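Local atomic coordinates of STM4351 (Salmonella enterica, PDB entry 2Y7I), a protein that binds arginine with high specificity as a periplasmic solute-binding protein, probably delivering it for uptake. Residues Q52-L57 / A71-T76. Residues are numbered along the deposited sequence; the frame is centred on the assembly and turned at random.
With ZN (zinc ion), chain D; ARG (arginine), chain C; ACT (acetate ion), chain G.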
loop_
_atom_site.group_PDB
_atom_site.type_symbol
_atom_site.label_atom_id
_atom_site.label_comp_id
_atom_site.label_asym_id
_atom_site.label_seq_id
_atom_site.Cartn_x
_atom_site.Cartn_y
_atom_site.Cartn_z
ATOM N N GLN A 52 8.029 21.555 -14.123
ATOM C CA GLN A 52 9.027 22.632 -13.967
ATOM C C GLN A 52 10.196 22.087 -13.137
ATOM O O GLN A 52 10.119 20.962 -12.637
ATOM C CB GLN A 52 8.403 23.884 -13.336
ATOM C CG GLN A 52 7.859 23.696 -11.917
ATOM C CD GLN A 52 7.133 24.934 -11.389
ATOM O OE1 GLN A 52 6.107 25.350 -11.932
ATOM N NE2 GLN A 52 7.663 25.521 -10.317
ATOM N N SER A 53 11.270 22.859 -12.998
ATOM C CA SER A 53 12.476 22.357 -12.321
ATOM C C SER A 53 12.181 21.920 -10.881
ATOM O O SER A 53 11.362 22.540 -10.190
ATOM C CB SER A 53 13.611 23.394 -12.374
ATOM O OG SER A 53 13.256 24.611 -11.725
ATOM N N PHE A 54 12.840 20.856 -10.434
ATOM C CA PHE A 54 12.577 20.286 -9.099
ATOM C C PHE A 54 12.758 21.312 -7.985
ATOM O O PHE A 54 11.948 21.371 -7.049
ATOM C CB PHE A 54 13.488 19.078 -8.823
ATOM C CG PHE A 54 13.263 18.449 -7.457
ATOM C CD1 PHE A 54 12.233 17.530 -7.264
ATOM C CD2 PHE A 54 14.078 18.786 -6.367
ATOM C CE1 PHE A 54 12.023 16.942 -6.007
ATOM C CE2 PHE A 54 13.876 18.203 -5.108
ATOM C CZ PHE A 54 12.840 17.295 -4.929
ATOM N N ASP A 55 13.811 22.121 -8.099
ATOM C CA ASP A 55 14.143 23.117 -7.067
ATOM C C ASP A 55 13.155 24.278 -6.982
ATOM O O ASP A 55 13.206 25.062 -6.027
ATOM C CB ASP A 55 15.566 23.650 -7.273
ATOM C CG ASP A 55 15.734 24.413 -8.584
ATOM O OD1 ASP A 55 14.837 24.367 -9.455
ATOM O OD2 ASP A 55 16.784 25.068 -8.744
ATOM N N SER A 56 12.272 24.401 -7.977
ATOM C CA SER A 56 11.285 25.487 -8.001
ATOM C C SER A 56 9.920 25.056 -7.456
ATOM O O SER A 56 9.007 25.881 -7.350
ATOM C CB SER A 56 11.107 26.034 -9.425
ATOM O OG SER A 56 10.346 25.125 -10.212
ATOM N N LEU A 57 9.793 23.778 -7.106
ATOM C CA LEU A 57 8.482 23.212 -6.771
ATOM C C LEU A 57 7.959 23.690 -5.425
ATOM O O LEU A 57 6.809 24.124 -5.325
ATOM C CB LEU A 57 8.519 21.686 -6.815
ATOM C CG LEU A 57 8.596 21.025 -8.198
ATOM C CD1 LEU A 57 8.834 19.536 -8.026
ATOM C CD2 LEU A 57 7.336 21.302 -9.042
ATOM N N ALA A 71 6.711 14.488 -6.615
ATOM C CA ALA A 71 7.933 14.483 -7.438
ATOM C C ALA A 71 9.071 13.629 -6.889
ATOM O O ALA A 71 10.223 14.071 -6.851
ATOM C CB ALA A 71 8.423 15.931 -7.671
ATOM N N GLY A 72 8.753 12.407 -6.461
ATOM C CA GLY A 72 9.742 11.542 -5.833
ATOM C C GLY A 72 10.429 12.253 -4.678
ATOM O O GLY A 72 11.617 12.064 -4.454
ATOM N N MET A 73 9.660 13.041 -3.927
ATOM C CA MET A 73 10.218 13.990 -2.960
ATOM C C MET A 73 10.254 13.436 -1.533
ATOM O O MET A 73 9.202 13.230 -0.916
ATOM C CB MET A 73 9.410 15.301 -2.996
ATOM C CG MET A 73 9.873 16.375 -1.989
ATOM S SD MET A 73 8.931 17.924 -2.056
ATOM C CE MET A 73 9.602 18.635 -3.587
ATOM N N ASP A 74 11.466 13.193 -1.030
ATOM C CA ASP A 74 11.689 12.740 0.346
ATOM C C ASP A 74 11.171 13.789 1.317
ATOM O O ASP A 74 11.402 14.987 1.127
ATOM C CB ASP A 74 13.188 12.541 0.626
ATOM C CG ASP A 74 13.790 11.337 -0.103
ATOM O OD1 ASP A 74 13.245 10.886 -1.128
ATOM O OD2 ASP A 74 14.837 10.833 0.380
ATOM N N MET A 75 10.505 13.331 2.370
ATOM C CA MET A 75 9.972 14.220 3.409
ATOM C C MET A 75 11.054 14.591 4.412
ATOM O O MET A 75 11.062 14.107 5.544
ATOM C CB MET A 75 8.801 13.554 4.132
ATOM C CG MET A 75 7.661 13.142 3.194
ATOM S SD MET A 75 6.332 12.232 4.029
ATOM C CE MET A 75 7.184 10.784 4.620
ATOM N N THR A 76 11.970 15.455 3.993
ATOM C CA THR A 76 13.107 15.828 4.828
ATOM C C THR A 76 12.680 16.841 5.900
ATOM O O THR A 76 11.686 17.547 5.713
ATOM C CB THR A 76 14.233 16.442 3.987
ATOM O OG1 THR A 76 13.811 17.723 3.501
ATOM C CG2 THR A 76 14.621 15.522 2.805
HETATM ZN ZN ZN D . 16.799 25.891 -10.635
HETATM N N ARG C . 14.446 11.850 -3.948
HETATM C CA ARG C . 15.364 13.014 -4.155
HETATM C C ARG C . 14.933 14.174 -3.264
HETATM O O ARG C . 15.540 15.242 -3.305
HETATM C CB ARG C . 15.379 13.455 -5.633
HETATM C CG ARG C . 13.986 13.761 -6.213
HETATM C CD ARG C . 14.052 14.334 -7.627
HETATM N NE ARG C . 12.724 14.290 -8.247
HETATM C CZ ARG C . 12.433 14.740 -9.466
HETATM N NH1 ARG C . 13.367 15.294 -10.241
HETATM N NH2 ARG C . 11.198 14.637 -9.910
HETATM O OXT ARG C . 13.952 14.069 -2.503
HETATM C C ACT G . 16.878 18.440 2.082
HETATM O O ACT G . 15.770 18.974 2.296
HETATM O OXT ACT G . 17.354 17.760 3.026
HETATM C CH3 ACT G . 17.583 18.597 0.768
#
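Phe54 reaches across to Ala71 and Met73 and, with them, forms a wall of the arginine pocket. With CG anti to the backbone N (chi1 180°), the ring extends toward the other loop: its edge, at CE1, lies 3.5 Å from Ala71 O, and its CZ meets Met73 CE at 3.8 Å, a methyl that the flexible methionine chain, bent at chi3, brings to the ring. One face carries the ligand's methylene CD, 3.6 Å above the plane and offset toward the rim; a flat aromatic suits this place, since the same ring can pack against aliphatic chain and guanidinium. Ala71 CB touches Leu57 CD1 (3.6 Å) and lies 3.8 Å from ligand NH2, so a short apolar side chain suits the place.

The 71-76 loop supplies several of the ligand's polar bonds, beside others from Glu20 and Asp160. Ala71 O accepts from ligand NE at 2.9 Å and weakly from NH2. Gly72, whose positive phi (53°) favours glycine, offers its O to the ligand's amino N. Asp74 N donates to ligand OXT at 3.0 Å, nearly straight at 164° at the hydrogen, and its OD1 accepts from the amino group. Farther out, Ser56 N and OG both donate to Ser53 O, bracing the turn that presents Phe54.

With no hydrogen bond between the loops, apolar contact joins them; Ala71 O probably helps select a guanidinium, while Gly72 O and Asp74 hold the end common to all amino acids.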